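PDB 4HGZ: CcbJ, which probably acts as an S-adenosyl-L-methionine-dependent N-methyltransferase, transferring a methyl group from the cofactor to a nitrogen of its substrate. Local coordinates for residues D38-D43 with A193-A198; V71-V76 with E94-K99; D98-K103 with V113-G118; N138-L143 with A234-M239; H211-S216 with I221-Y226. All blocks are in the same frame, centred on the assembly; numbering follows the deposited sequence.

Contact 1: D38-D43 with A193-A198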
# COMPACT_ATOMS: atom_id res chain seq x y z
N ASP C 38 15.19 22.94 -19.61
CA ASP C 38 14.94 24.12 -20.49
C ASP C 38 14.03 25.13 -19.79
O ASP C 38 14.50 25.99 -19.04
CB ASP C 38 14.32 23.66 -21.82
CG ASP C 38 14.68 24.57 -22.99
OD1 ASP C 38 15.85 25.02 -23.06
OD2 ASP C 38 13.80 24.83 -23.85
N GLU C 39 12.73 25.01 -20.02
CA GLU C 39 11.74 25.98 -19.53
C GLU C 39 11.05 25.54 -18.23
O GLU C 39 11.04 26.28 -17.24
CB GLU C 39 10.68 26.23 -20.61
CG GLU C 39 11.24 26.38 -22.03
CD GLU C 39 10.50 25.53 -23.04
OE1 GLU C 39 9.84 24.55 -22.63
OE2 GLU C 39 10.57 25.83 -24.25
N TRP C 40 10.47 24.34 -18.25
CA TRP C 40 9.72 23.81 -17.10
C TRP C 40 10.49 23.96 -15.78
O TRP C 40 11.69 23.73 -15.73
CB TRP C 40 9.39 22.33 -17.32
CG TRP C 40 9.06 21.95 -18.73
CD1 TRP C 40 7.82 21.76 -19.26
CD2 TRP C 40 10.00 21.70 -19.80
NE1 TRP C 40 7.92 21.41 -20.59
CE2 TRP C 40 9.25 21.37 -20.94
CE3 TRP C 40 11.40 21.73 -19.89
CZ2 TRP C 40 9.85 21.07 -22.17
CZ3 TRP C 40 11.99 21.43 -21.11
CH2 TRP C 40 11.22 21.11 -22.23
N PRO C 41 9.78 24.35 -14.71
CA PRO C 41 10.37 24.50 -13.39
C PRO C 41 10.41 23.21 -12.56
O PRO C 41 9.92 22.17 -12.99
CB PRO C 41 9.44 25.51 -12.71
CG PRO C 41 8.12 25.23 -13.33
CD PRO C 41 8.38 24.81 -14.75
N GLY C 42 11.01 23.30 -11.37
CA GLY C 42 11.01 22.22 -10.38
C GLY C 42 11.35 20.83 -10.90
O GLY C 42 12.26 20.67 -11.71
N ASP C 43 10.61 19.83 -10.42
CA ASP C 43 10.82 18.44 -10.84
C ASP C 43 10.32 18.20 -12.25
O ASP C 43 10.57 17.16 -12.84
CB ASP C 43 10.14 17.46 -9.87
CG ASP C 43 10.59 17.65 -8.43
OD1 ASP C 43 11.81 17.72 -8.19
OD2 ASP C 43 9.72 17.71 -7.53
N ALA C 193 0.07 27.14 -12.96
CA ALA C 193 -0.04 25.89 -13.69
C ALA C 193 0.36 24.71 -12.82
O ALA C 193 1.13 24.87 -11.88
CB ALA C 193 0.81 25.92 -14.95
N VAL C 194 -0.17 23.53 -13.15
CA VAL C 194 0.27 22.31 -12.50
C VAL C 194 0.80 21.36 -13.56
O VAL C 194 0.26 21.28 -14.67
CB VAL C 194 -0.85 21.63 -11.70
CG1 VAL C 194 -1.50 22.64 -10.76
CG2 VAL C 194 -1.89 21.07 -12.63
N HIS C 195 1.87 20.65 -13.20
CA HIS C 195 2.44 19.62 -14.05
C HIS C 195 2.12 18.26 -13.47
O HIS C 195 2.47 17.95 -12.33
CB HIS C 195 3.96 19.81 -14.16
CG HIS C 195 4.36 21.13 -14.74
ND1 HIS C 195 4.94 21.25 -15.98
CD2 HIS C 195 4.24 22.39 -14.26
CE1 HIS C 195 5.17 22.53 -16.24
NE2 HIS C 195 4.76 23.24 -15.20
N LEU C 196 1.43 17.44 -14.26
CA LEU C 196 1.00 16.11 -13.83
C LEU C 196 1.51 15.06 -14.80
O LEU C 196 2.02 15.39 -15.87
CB LEU C 196 -0.52 16.07 -13.77
CG LEU C 196 -1.10 17.33 -13.14
CD1 LEU C 196 -2.57 17.54 -13.49
CD2 LEU C 196 -0.91 17.26 -11.64
N GLU C 197 1.36 13.79 -14.44
CA GLU C 197 1.78 12.70 -15.31
C GLU C 197 0.77 11.58 -15.30
O GLU C 197 0.35 11.14 -14.23
CB GLU C 197 3.14 12.15 -14.88
CG GLU C 197 3.64 11.05 -15.78
CD GLU C 197 5.14 10.85 -15.68
OE1 GLU C 197 5.59 10.17 -14.74
OE2 GLU C 197 5.87 11.38 -16.56
N ALA C 198 0.36 11.16 -16.49
CA ALA C 198 -0.47 9.97 -16.64
C ALA C 198 0.40 8.92 -17.30
O ALA C 198 1.13 9.22 -18.26
CB ALA C 198 -1.70 10.26 -17.48
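H195 meets W40 and P41 where the N-terminal loop of the model comes up against the four-stranded antiparallel sheet, a layer distinct from the seven-stranded sheet of the Rossmann-like methyltransferase fold. H195 belongs to strand 193-202, an inner strand of the four-stranded sheet; its CB points toward the loop and the ring continues that way. The tight side of the contact is this imidazole. Both ring nitrogens are engaged outside the two segments: ND1 with NE2 of H212 on the adjacent strand, NE2 with a carboxylate oxygen of E190. Two hydrogen bonds at separate points of the ring should fix its rotation, and since both nitrogens have these partners, the loop adds only carbon contacts. V194 and L196, pointing to the other face of the sheet, pack on H211 and F184 of the second subunit.

The loop side is looser. W40 and P41 are partly exposed, W40 is poorly ordered, and the two segments bury just 100 Å² between them, with CA atoms of W40 and H195 8.9 Å apart at their nearest. The indole approaches edge to edge, each ring near the plane of the other at the point of contact, and the two side chains run roughly at right angles. One face of the indole carries E39 OE1, 3.5 Å above its plane and displaced toward the rim. W40 CD1 lies 4.1 Å from H195 CE1, while P41 CD comes within 4.0 Å of H195 NE2.

Contact 2: V71-V76 with E94-K99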
# COMPACT_ATOMS: atom_id res chain seq x y z
N VAL C 71 21.33 14.69 -27.36
CA VAL C 71 21.91 15.90 -26.79
C VAL C 71 20.88 17.00 -26.55
O VAL C 71 21.19 18.03 -25.96
CB VAL C 71 23.02 16.41 -27.73
CG1 VAL C 71 22.41 16.87 -29.05
CG2 VAL C 71 23.83 17.51 -27.07
N GLY C 72 19.65 16.80 -27.01
CA GLY C 72 18.57 17.77 -26.78
C GLY C 72 18.98 19.21 -27.09
O GLY C 72 19.45 19.51 -28.19
N THR C 73 18.79 20.11 -26.13
CA THR C 73 19.16 21.51 -26.34
C THR C 73 20.50 21.86 -25.68
O THR C 73 20.83 23.03 -25.52
CB THR C 73 18.09 22.48 -25.81
OG1 THR C 73 17.93 22.28 -24.40
CG2 THR C 73 16.76 22.27 -26.52
N GLY C 74 21.26 20.84 -25.30
CA GLY C 74 22.62 21.04 -24.80
C GLY C 74 22.76 21.11 -23.30
O GLY C 74 23.73 21.68 -22.78
N ARG C 75 21.81 20.51 -22.59
CA ARG C 75 21.80 20.55 -21.13
C ARG C 75 23.14 20.11 -20.54
O ARG C 75 23.64 20.71 -19.59
CB ARG C 75 20.67 19.69 -20.58
CG ARG C 75 20.59 19.71 -19.09
CD ARG C 75 19.47 18.82 -18.58
NE ARG C 75 19.68 17.41 -18.88
CZ ARG C 75 20.35 16.56 -18.10
NH1 ARG C 75 20.89 16.99 -16.96
NH2 ARG C 75 20.47 15.29 -18.45
N VAL C 76 23.71 19.05 -21.11
CA VAL C 76 25.01 18.56 -20.69
C VAL C 76 26.14 19.09 -21.58
O VAL C 76 27.27 19.29 -21.12
CB VAL C 76 25.05 17.02 -20.69
CG1 VAL C 76 26.32 16.51 -20.03
CG2 VAL C 76 23.80 16.46 -20.00
N GLU C 94 14.42 17.74 -34.85
CA GLU C 94 14.91 18.90 -35.58
C GLU C 94 14.72 20.20 -34.81
O GLU C 94 15.65 21.00 -34.70
CB GLU C 94 14.27 18.98 -36.96
CG GLU C 94 15.02 19.88 -37.92
CD GLU C 94 14.59 19.67 -39.36
OE1 GLU C 94 13.73 18.79 -39.61
OE2 GLU C 94 15.13 20.38 -40.24
N PRO C 95 13.51 20.43 -34.28
CA PRO C 95 13.24 21.63 -33.49
C PRO C 95 14.22 21.78 -32.33
O PRO C 95 14.70 22.89 -32.06
CB PRO C 95 11.81 21.42 -32.97
CG PRO C 95 11.44 20.00 -33.34
CD PRO C 95 12.29 19.62 -34.50
N MET C 96 14.53 20.68 -31.64
CA MET C 96 15.51 20.71 -30.58
C MET C 96 16.93 20.98 -31.08
O MET C 96 17.64 21.80 -30.51
CB MET C 96 15.49 19.40 -29.78
CG MET C 96 14.49 19.40 -28.64
SD MET C 96 14.58 17.89 -27.68
CE MET C 96 13.49 18.30 -26.32
N LEU C 97 17.35 20.30 -32.14
CA LEU C 97 18.68 20.53 -32.68
C LEU C 97 18.82 21.97 -33.17
O LEU C 97 19.86 22.60 -32.98
CB LEU C 97 18.99 19.56 -33.81
CG LEU C 97 20.45 19.56 -34.22
CD1 LEU C 97 21.28 18.97 -33.11
CD2 LEU C 97 20.64 18.77 -35.49
N ASP C 98 17.78 22.48 -33.81
CA ASP C 98 17.81 23.86 -34.26
C ASP C 98 18.15 24.78 -33.09
O ASP C 98 18.99 25.67 -33.21
CB ASP C 98 16.48 24.25 -34.92
CG ASP C 98 16.38 23.75 -36.36
OD1 ASP C 98 17.42 23.36 -36.93
OD2 ASP C 98 15.26 23.75 -36.93
N LYS C 99 17.50 24.54 -31.95
CA LYS C 99 17.73 25.36 -30.77
C LYS C 99 19.16 25.23 -30.24
O LYS C 99 19.79 26.22 -29.91
CB LYS C 99 16.75 25.01 -29.66
CG LYS C 99 15.58 25.96 -29.58
CD LYS C 99 15.18 26.20 -28.14
CE LYS C 99 14.62 27.60 -27.96
NZ LYS C 99 14.61 28.01 -26.53
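Beside the place where G72 and T73 of the glycine-rich turn touch M96 and K99 of helix 94-106, the flat guanidinium of R75 has V76 CG2 3.8 Å above one face, toward the rim, and its NH1 forms a salt bridge with D49. R75 belongs to the S-adenosyl-L-homocysteine site seen in this protein, although no ligand is bound to this chain. V71 to G74 form a type II' turn, closed by G74 N to V71 O at 2.9 Å, and the positive phi of G72 (47°) suits its lack of a side chain. Over this glycine reaches the methionine, its chain extended beyond CG, with SD 4.1 Å from G72 CA. T73 offers its methyl: CG2 is anti to the carbonyl carbon and approaches M96 O at 4.1 Å and K99 CB at 4.2 Å. The T73 methyl runs alongside the first part of the K99 chain before the lysine bends off. Elsewhere, G72 N donates to E91, another residue of the site. With no polar bond between the segments, turn and helix meet by van der Waals forces, while G72 N and T73 O find their partners in E91 and K103 NZ.

Contact 3: D98-K103 with V113-G118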
# COMPACT_ATOMS: atom_id res chain seq x y z
N ASP C 98 17.78 22.48 -33.81
CA ASP C 98 17.81 23.86 -34.26
C ASP C 98 18.15 24.78 -33.09
O ASP C 98 18.99 25.67 -33.21
CB ASP C 98 16.48 24.25 -34.92
CG ASP C 98 16.38 23.75 -36.36
OD1 ASP C 98 17.42 23.36 -36.93
OD2 ASP C 98 15.26 23.75 -36.93
N LYS C 99 17.50 24.54 -31.95
CA LYS C 99 17.73 25.36 -30.77
C LYS C 99 19.16 25.23 -30.24
O LYS C 99 19.79 26.22 -29.91
CB LYS C 99 16.75 25.01 -29.66
CG LYS C 99 15.58 25.96 -29.58
CD LYS C 99 15.18 26.20 -28.14
CE LYS C 99 14.62 27.60 -27.96
NZ LYS C 99 14.61 28.01 -26.53
N LEU C 100 19.65 24.01 -30.16
CA LEU C 100 21.03 23.81 -29.77
C LEU C 100 21.95 24.66 -30.65
O LEU C 100 22.90 25.27 -30.16
CB LEU C 100 21.41 22.33 -29.84
CG LEU C 100 22.89 22.06 -29.59
CD1 LEU C 100 23.18 22.21 -28.13
CD2 LEU C 100 23.28 20.67 -30.03
N ARG C 101 21.67 24.70 -31.95
CA ARG C 101 22.50 25.47 -32.88
C ARG C 101 22.44 26.96 -32.59
O ARG C 101 23.44 27.66 -32.66
CB ARG C 101 22.03 25.24 -34.31
CG ARG C 101 22.44 23.91 -34.91
CD ARG C 101 22.60 24.06 -36.40
NE ARG C 101 22.87 22.79 -37.06
CZ ARG C 101 21.96 22.14 -37.77
NH1 ARG C 101 20.75 22.64 -37.90
NH2 ARG C 101 22.28 20.99 -38.35
N GLU C 102 21.24 27.43 -32.28
CA GLU C 102 21.03 28.83 -31.98
C GLU C 102 21.81 29.22 -30.72
O GLU C 102 22.61 30.15 -30.74
CB GLU C 102 19.54 29.07 -31.77
CG GLU C 102 19.09 30.52 -31.86
CD GLU C 102 17.57 30.65 -31.78
OE1 GLU C 102 16.88 29.61 -31.74
OE2 GLU C 102 17.08 31.80 -31.75
N LYS C 103 21.58 28.48 -29.64
CA LYS C 103 22.29 28.71 -28.38
C LYS C 103 23.81 28.61 -28.56
O LYS C 103 24.56 29.40 -27.98
CB LYS C 103 21.81 27.73 -27.32
CG LYS C 103 20.42 28.06 -26.79
CD LYS C 103 19.75 26.87 -26.12
CE LYS C 103 20.54 26.38 -24.92
NZ LYS C 103 19.77 25.36 -24.15
N VAL C 113 31.00 22.76 -29.38
CA VAL C 113 29.82 21.92 -29.59
C VAL C 113 29.51 21.65 -31.06
O VAL C 113 29.30 22.58 -31.83
CB VAL C 113 28.58 22.57 -28.99
CG1 VAL C 113 27.42 21.59 -29.06
CG2 VAL C 113 28.86 23.00 -27.57
N VAL C 114 29.44 20.38 -31.45
CA VAL C 114 29.21 20.02 -32.83
C VAL C 114 27.87 19.32 -32.98
O VAL C 114 27.75 18.13 -32.72
CB VAL C 114 30.31 19.09 -33.34
CG1 VAL C 114 30.11 18.77 -34.81
CG2 VAL C 114 31.66 19.73 -33.11
N PRO C 115 26.84 20.07 -33.41
CA PRO C 115 25.48 19.54 -33.49
C PRO C 115 25.32 18.57 -34.66
O PRO C 115 25.61 18.93 -35.80
CB PRO C 115 24.63 20.79 -33.73
CG PRO C 115 25.57 21.96 -33.67
CD PRO C 115 26.93 21.44 -33.91
N VAL C 116 24.85 17.35 -34.38
CA VAL C 116 24.63 16.37 -35.43
C VAL C 116 23.18 15.90 -35.48
O VAL C 116 22.73 15.17 -34.60
CB VAL C 116 25.49 15.13 -35.22
CG1 VAL C 116 25.28 14.14 -36.36
CG2 VAL C 116 26.96 15.53 -35.08
N LEU C 117 22.46 16.32 -36.51
CA LEU C 117 21.06 15.95 -36.67
C LEU C 117 20.92 14.57 -37.28
O LEU C 117 21.47 14.30 -38.35
CB LEU C 117 20.32 16.97 -37.54
CG LEU C 117 18.90 16.52 -37.91
CD1 LEU C 117 18.05 16.37 -36.66
CD2 LEU C 117 18.24 17.47 -38.89
N GLY C 118 20.18 13.70 -36.61
CA GLY C 118 19.90 12.39 -37.16
C GLY C 118 19.60 11.29 -36.15
O GLY C 118 19.66 11.49 -34.94
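L100 and P115 make the apolar part of this meeting between helix 94-106 and edge strand 113-117. The leucine CG is anti to the backbone N (chi1 174°), which turns the branched end to the strand, where one branch does the touching: CD2 lies 3.9 Å from P115 CB and 4.4 Å from V113 CG1. V113 and P115 are alternate strand residues, so both send CB toward the helix, and V114 between them points away.

A second kind of contact uses the aliphatic part of a charged chain. R101 starts off to one side, but its chi1 of -76°, with CG anti to the carbonyl carbon, puts CG 3.9 Å from P115 CG; the extended chain then carries the guanidinium onward.

The ionic element stays within the helix: a long, weak salt bridge (3.5 Å) between R101 NH1 and D98 OD1, which can steady the chain only slightly. K103 is engaged elsewhere, its NZ bonding T73 O of the glycine-rich turn.

The axes of segments 98-103 and 113-117 approach to 8.9 Å and run nearly antiparallel, at 161°. F78 of helix 77-82 adds to the apolar layer around L100 and V113. This is the helix packing over its own sheet in a beta-alpha-beta crossover: strand 87-91, helix 94-106 and strand 113-117 of the Rossmann-like methyltransferase fold.

Contact 4: N138-L143 with A234-M239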
# COMPACT_ATOMS: atom_id res chain seq x y z
N ASN C 138 17.90 8.56 -19.35
CA ASN C 138 17.05 7.58 -20.04
C ASN C 138 17.11 7.58 -21.55
O ASN C 138 16.24 7.00 -22.20
CB ASN C 138 15.60 7.71 -19.59
CG ASN C 138 15.41 7.38 -18.13
OD1 ASN C 138 16.09 6.50 -17.59
ND2 ASN C 138 14.51 8.08 -17.47
N THR C 139 18.12 8.20 -22.14
CA THR C 139 18.18 8.23 -23.60
C THR C 139 18.24 6.81 -24.17
O THR C 139 17.51 6.47 -25.11
CB THR C 139 19.35 9.08 -24.11
OG1 THR C 139 19.01 10.46 -23.96
CG2 THR C 139 19.59 8.81 -25.59
N LEU C 140 19.08 5.97 -23.59
CA LEU C 140 19.18 4.61 -24.08
C LEU C 140 17.83 3.93 -24.05
O LEU C 140 17.54 3.12 -24.92
CB LEU C 140 20.16 3.81 -23.22
CG LEU C 140 20.28 2.34 -23.59
CD1 LEU C 140 20.88 2.20 -24.96
CD2 LEU C 140 21.11 1.60 -22.54
N PHE C 141 17.01 4.25 -23.05
CA PHE C 141 15.73 3.55 -22.88
C PHE C 141 14.65 4.12 -23.79
O PHE C 141 13.48 3.75 -23.68
CB PHE C 141 15.26 3.57 -21.43
CG PHE C 141 16.10 2.72 -20.50
CD1 PHE C 141 17.00 1.80 -20.99
CD2 PHE C 141 15.96 2.84 -19.12
CE1 PHE C 141 17.77 1.01 -20.12
CE2 PHE C 141 16.73 2.05 -18.25
CZ PHE C 141 17.63 1.14 -18.75
N CYS C 142 15.04 5.03 -24.67
CA CYS C 142 14.12 5.59 -25.67
C CYS C 142 13.97 4.64 -26.84
O CYS C 142 13.00 4.71 -27.59
CB CYS C 142 14.63 6.95 -26.17
SG CYS C 142 14.39 8.28 -24.95
N LEU C 143 14.96 3.76 -27.01
CA LEU C 143 14.89 2.71 -28.00
C LEU C 143 13.95 1.63 -27.47
O LEU C 143 14.18 1.06 -26.40
CB LEU C 143 16.29 2.16 -28.24
CG LEU C 143 17.22 3.26 -28.77
CD1 LEU C 143 18.67 2.83 -28.77
CD2 LEU C 143 16.78 3.67 -30.15
N ALA C 234 21.09 -6.08 -14.11
CA ALA C 234 21.73 -7.33 -14.50
C ALA C 234 21.45 -7.69 -15.96
O ALA C 234 22.31 -8.24 -16.64
CB ALA C 234 21.33 -8.48 -13.57
N GLU C 235 20.24 -7.38 -16.43
CA GLU C 235 19.90 -7.54 -17.83
C GLU C 235 20.78 -6.60 -18.64
O GLU C 235 21.41 -7.01 -19.62
CB GLU C 235 18.42 -7.20 -18.06
CG GLU C 235 17.96 -7.24 -19.51
CD GLU C 235 16.64 -6.50 -19.76
OE1 GLU C 235 16.04 -5.98 -18.79
OE2 GLU C 235 16.21 -6.43 -20.94
N LEU C 236 20.84 -5.35 -18.21
CA LEU C 236 21.62 -4.33 -18.90
C LEU C 236 23.08 -4.75 -19.06
O LEU C 236 23.66 -4.66 -20.15
CB LEU C 236 21.53 -3.01 -18.16
CG LEU C 236 22.11 -1.80 -18.89
CD1 LEU C 236 21.41 -1.60 -20.23
CD2 LEU C 236 21.97 -0.57 -17.99
N ASP C 237 23.67 -5.23 -17.96
CA ASP C 237 25.06 -5.68 -17.98
C ASP C 237 25.28 -6.84 -18.96
O ASP C 237 26.35 -6.96 -19.57
CB ASP C 237 25.50 -6.10 -16.57
CG ASP C 237 25.61 -4.92 -15.61
OD1 ASP C 237 25.55 -3.74 -16.06
OD2 ASP C 237 25.76 -5.17 -14.40
N LEU C 238 24.27 -7.69 -19.11
CA LEU C 238 24.39 -8.81 -20.02
C LEU C 238 24.29 -8.30 -21.46
O LEU C 238 25.02 -8.75 -22.35
CB LEU C 238 23.34 -9.88 -19.71
CG LEU C 238 23.41 -11.13 -20.58
CD1 LEU C 238 24.82 -11.69 -20.53
CD2 LEU C 238 22.38 -12.16 -20.15
N MET C 239 23.40 -7.35 -21.68
CA MET C 239 23.29 -6.69 -22.96
C MET C 239 24.65 -6.09 -23.34
O MET C 239 25.14 -6.31 -24.45
CB MET C 239 22.23 -5.60 -22.91
CG MET C 239 20.85 -6.15 -22.72
SD MET C 239 19.68 -4.94 -22.08
CE MET C 239 19.75 -3.67 -23.35
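L140 and F141 sit on a 3-10 turn at residues 140-142, where C142 N to T139 O (2.9 Å) is a clear i to i+3 bond, and face L236 on alpha-helix 233-242, whose M239 N to E235 O bond is also 2.9 Å; the backbones stay well apart, with F141 and L236 CA atoms 10.6 Å from each other.

Side chains alone bridge that interval. L140 and L236 both carry CG anti to the backbone N (chi1 176° and -170°), extending each leucine toward the other until L140 CD2 stands 4.0 Å from L236 CD1. The same methyl of L236 also reaches F141: the phenyl presents its edge, with CE1 4.5 Å from CD1, near the ring plane. One methyl is thus shared between a leucine branch and an aromatic edge. All three residues are buried, and the two segments bury 95 Å² between them.

The acidic side chains of the helix find partners elsewhere: E235 bonds Q146 and forms a salt bridge with R229, and D237 forms one with R250. A234 and L238 pack on E235 and M239 of the fourth subunit, and A234 O accepts a hydrogen bond from Q146 of that subunit. The contact belongs to the hydrophobic core of the methyltransferase fold, joining the loop after strand 130-135 to helix 233-242 beside the central sheet.

Contact 5: H211-S216 with I221-Y226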
# COMPACT_ATOMS: atom_id res chain seq x y z
N HIS C 211 2.15 10.51 -20.59
CA HIS C 211 2.02 11.90 -20.98
C HIS C 211 2.45 12.78 -19.82
O HIS C 211 1.99 12.60 -18.69
CB HIS C 211 0.57 12.23 -21.29
CG HIS C 211 0.12 11.78 -22.63
ND1 HIS C 211 -0.29 12.65 -23.61
CD2 HIS C 211 0.01 10.54 -23.16
CE1 HIS C 211 -0.63 11.97 -24.69
NE2 HIS C 211 -0.46 10.69 -24.44
N HIS C 212 3.32 13.74 -20.10
CA HIS C 212 3.51 14.83 -19.17
C HIS C 212 2.40 15.82 -19.50
O HIS C 212 2.27 16.24 -20.64
CB HIS C 212 4.89 15.45 -19.34
CG HIS C 212 5.16 16.58 -18.39
ND1 HIS C 212 5.81 16.40 -17.18
CD2 HIS C 212 4.85 17.90 -18.46
CE1 HIS C 212 5.90 17.56 -16.56
NE2 HIS C 212 5.32 18.49 -17.31
N ILE C 213 1.60 16.17 -18.50
CA ILE C 213 0.46 17.08 -18.67
C ILE C 213 0.68 18.43 -17.98
O ILE C 213 1.11 18.48 -16.83
CB ILE C 213 -0.81 16.46 -18.07
CG1 ILE C 213 -1.00 15.05 -18.61
CG2 ILE C 213 -2.01 17.34 -18.35
CD1 ILE C 213 -2.09 14.28 -17.89
N VAL C 214 0.37 19.51 -18.68
CA VAL C 214 0.41 20.85 -18.09
C VAL C 214 -0.98 21.48 -18.19
O VAL C 214 -1.52 21.64 -19.29
CB VAL C 214 1.43 21.76 -18.83
CG1 VAL C 214 1.62 23.05 -18.08
CG2 VAL C 214 2.76 21.07 -18.99
N LEU C 215 -1.58 21.80 -17.05
CA LEU C 215 -2.87 22.49 -17.02
C LEU C 215 -2.63 23.91 -16.54
O LEU C 215 -1.91 24.11 -15.55
CB LEU C 215 -3.83 21.81 -16.05
CG LEU C 215 -3.96 20.29 -16.14
CD1 LEU C 215 -4.94 19.79 -15.08
CD2 LEU C 215 -4.43 19.90 -17.52
N SER C 216 -3.21 24.89 -17.21
CA SER C 216 -2.93 26.28 -16.90
C SER C 216 -4.18 27.05 -16.51
O SER C 216 -5.28 26.75 -17.01
CB SER C 216 -2.24 26.98 -18.08
OG SER C 216 -1.33 26.10 -18.73
N ILE C 221 -4.25 23.31 -22.06
CA ILE C 221 -3.76 21.98 -21.74
C ILE C 221 -2.66 21.55 -22.71
O ILE C 221 -2.84 21.60 -23.92
CB ILE C 221 -4.89 20.93 -21.81
CG1 ILE C 221 -6.02 21.30 -20.85
CG2 ILE C 221 -4.33 19.55 -21.51
CD1 ILE C 221 -7.22 20.36 -20.95
N ARG C 222 -1.52 21.12 -22.18
CA ARG C 222 -0.44 20.65 -23.03
C ARG C 222 -0.06 19.23 -22.66
O ARG C 222 0.22 18.93 -21.49
CB ARG C 222 0.77 21.56 -22.93
CG ARG C 222 0.43 23.03 -23.21
CD ARG C 222 0.34 23.32 -24.70
NE ARG C 222 1.67 23.56 -25.27
CZ ARG C 222 2.31 22.73 -26.08
NH1 ARG C 222 1.75 21.58 -26.44
NH2 ARG C 222 3.51 23.04 -26.54
N LEU C 223 -0.06 18.35 -23.64
CA LEU C 223 0.33 16.96 -23.43
C LEU C 223 1.68 16.68 -24.08
O LEU C 223 1.92 17.04 -25.23
CB LEU C 223 -0.74 16.04 -24.02
CG LEU C 223 -2.18 16.29 -23.59
CD1 LEU C 223 -3.12 15.37 -24.35
CD2 LEU C 223 -2.32 16.10 -22.09
N PHE C 224 2.58 16.04 -23.34
CA PHE C 224 3.89 15.69 -23.88
C PHE C 224 4.13 14.20 -23.71
O PHE C 224 4.55 13.75 -22.65
CB PHE C 224 4.98 16.52 -23.19
CG PHE C 224 4.83 18.00 -23.38
CD1 PHE C 224 5.41 18.64 -24.47
CD2 PHE C 224 4.09 18.76 -22.49
CE1 PHE C 224 5.26 20.02 -24.66
CE2 PHE C 224 3.94 20.14 -22.67
CZ PHE C 224 4.53 20.77 -23.76
N PRO C 225 3.83 13.42 -24.75
CA PRO C 225 3.92 11.96 -24.72
C PRO C 225 5.35 11.47 -24.73
O PRO C 225 6.23 12.09 -25.33
CB PRO C 225 3.26 11.54 -26.04
CG PRO C 225 2.51 12.74 -26.51
CD PRO C 225 3.29 13.91 -26.03
N TYR C 226 5.58 10.34 -24.06
CA TYR C 226 6.86 9.67 -24.18
C TYR C 226 6.75 8.16 -23.90
O TYR C 226 5.73 7.68 -23.42
CB TYR C 226 7.94 10.38 -23.33
CG TYR C 226 7.81 10.20 -21.84
CD1 TYR C 226 8.44 9.15 -21.20
CD2 TYR C 226 7.07 11.09 -21.07
CE1 TYR C 226 8.33 8.98 -19.84
CE2 TYR C 226 6.96 10.93 -19.70
CZ TYR C 226 7.59 9.87 -19.09
OH TYR C 226 7.49 9.68 -17.73
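H212 and F224 form an antiparallel hydrogen-bonded pair in which each backbone N-H and C=O is used: H212 N donates to F224 O at 2.8 Å, and F224 N returns to H212 O at 2.7 Å. Two residues on, V214 N to R222 O and R222 N to V214 O, both 2.9 Å, repeat the pair. Between these pairs I213 and L223 direct their N-H groups outward: I213 bonds L196 of strand 193-202, and L223 N reaches E217 of the third subunit. H212 NE2 is taken by H195 ND1 of the neighbouring strand.

The side chains divide between two faces. With H211 lie I213, L215, I221, L223 and P225. The H211 ring takes P225 CG over one face (CH-pi, 4.1 Å to the centroid) and L223 CB at its edge. On the other face, V214 CG2 meets the edge of F224 at CE2, 4.0 Å away, and the R222 chain folds back, bent at chi2 (-80°) and chi3 (-83°), so that F224 CZ lies above one guanidinium face, displaced toward the rim. With the paired backbone groups satisfied inside the hairpin and the N-H groups of I213 and L223 outside it, polar bonds fix its register, while L215, I221, L223 and P225 pack on other subunits.

How the contacts relate
Contacts 2 and 3 share helix 94-106 and lie about 6 Å apart between centres: contact 2 is a surface touch at the glycine-rich turn, contact 3 a partly buried helix-on-strand packing, and T73 O to K103 NZ ties them. Contact 4, the one whose touching residues are all buried, is purely apolar and lies on the opposite side of the chain's centre from both. Contact 5 lies within the four-stranded sheet and contact 1 sets a loop against it; both reach the second subunit. Of the five, contact 5 alone has hydrogen bonds across its segments; the other four rest on van der Waals contact, in contact 2 partly with backbone atoms, and contact 1 includes the poorly ordered W40.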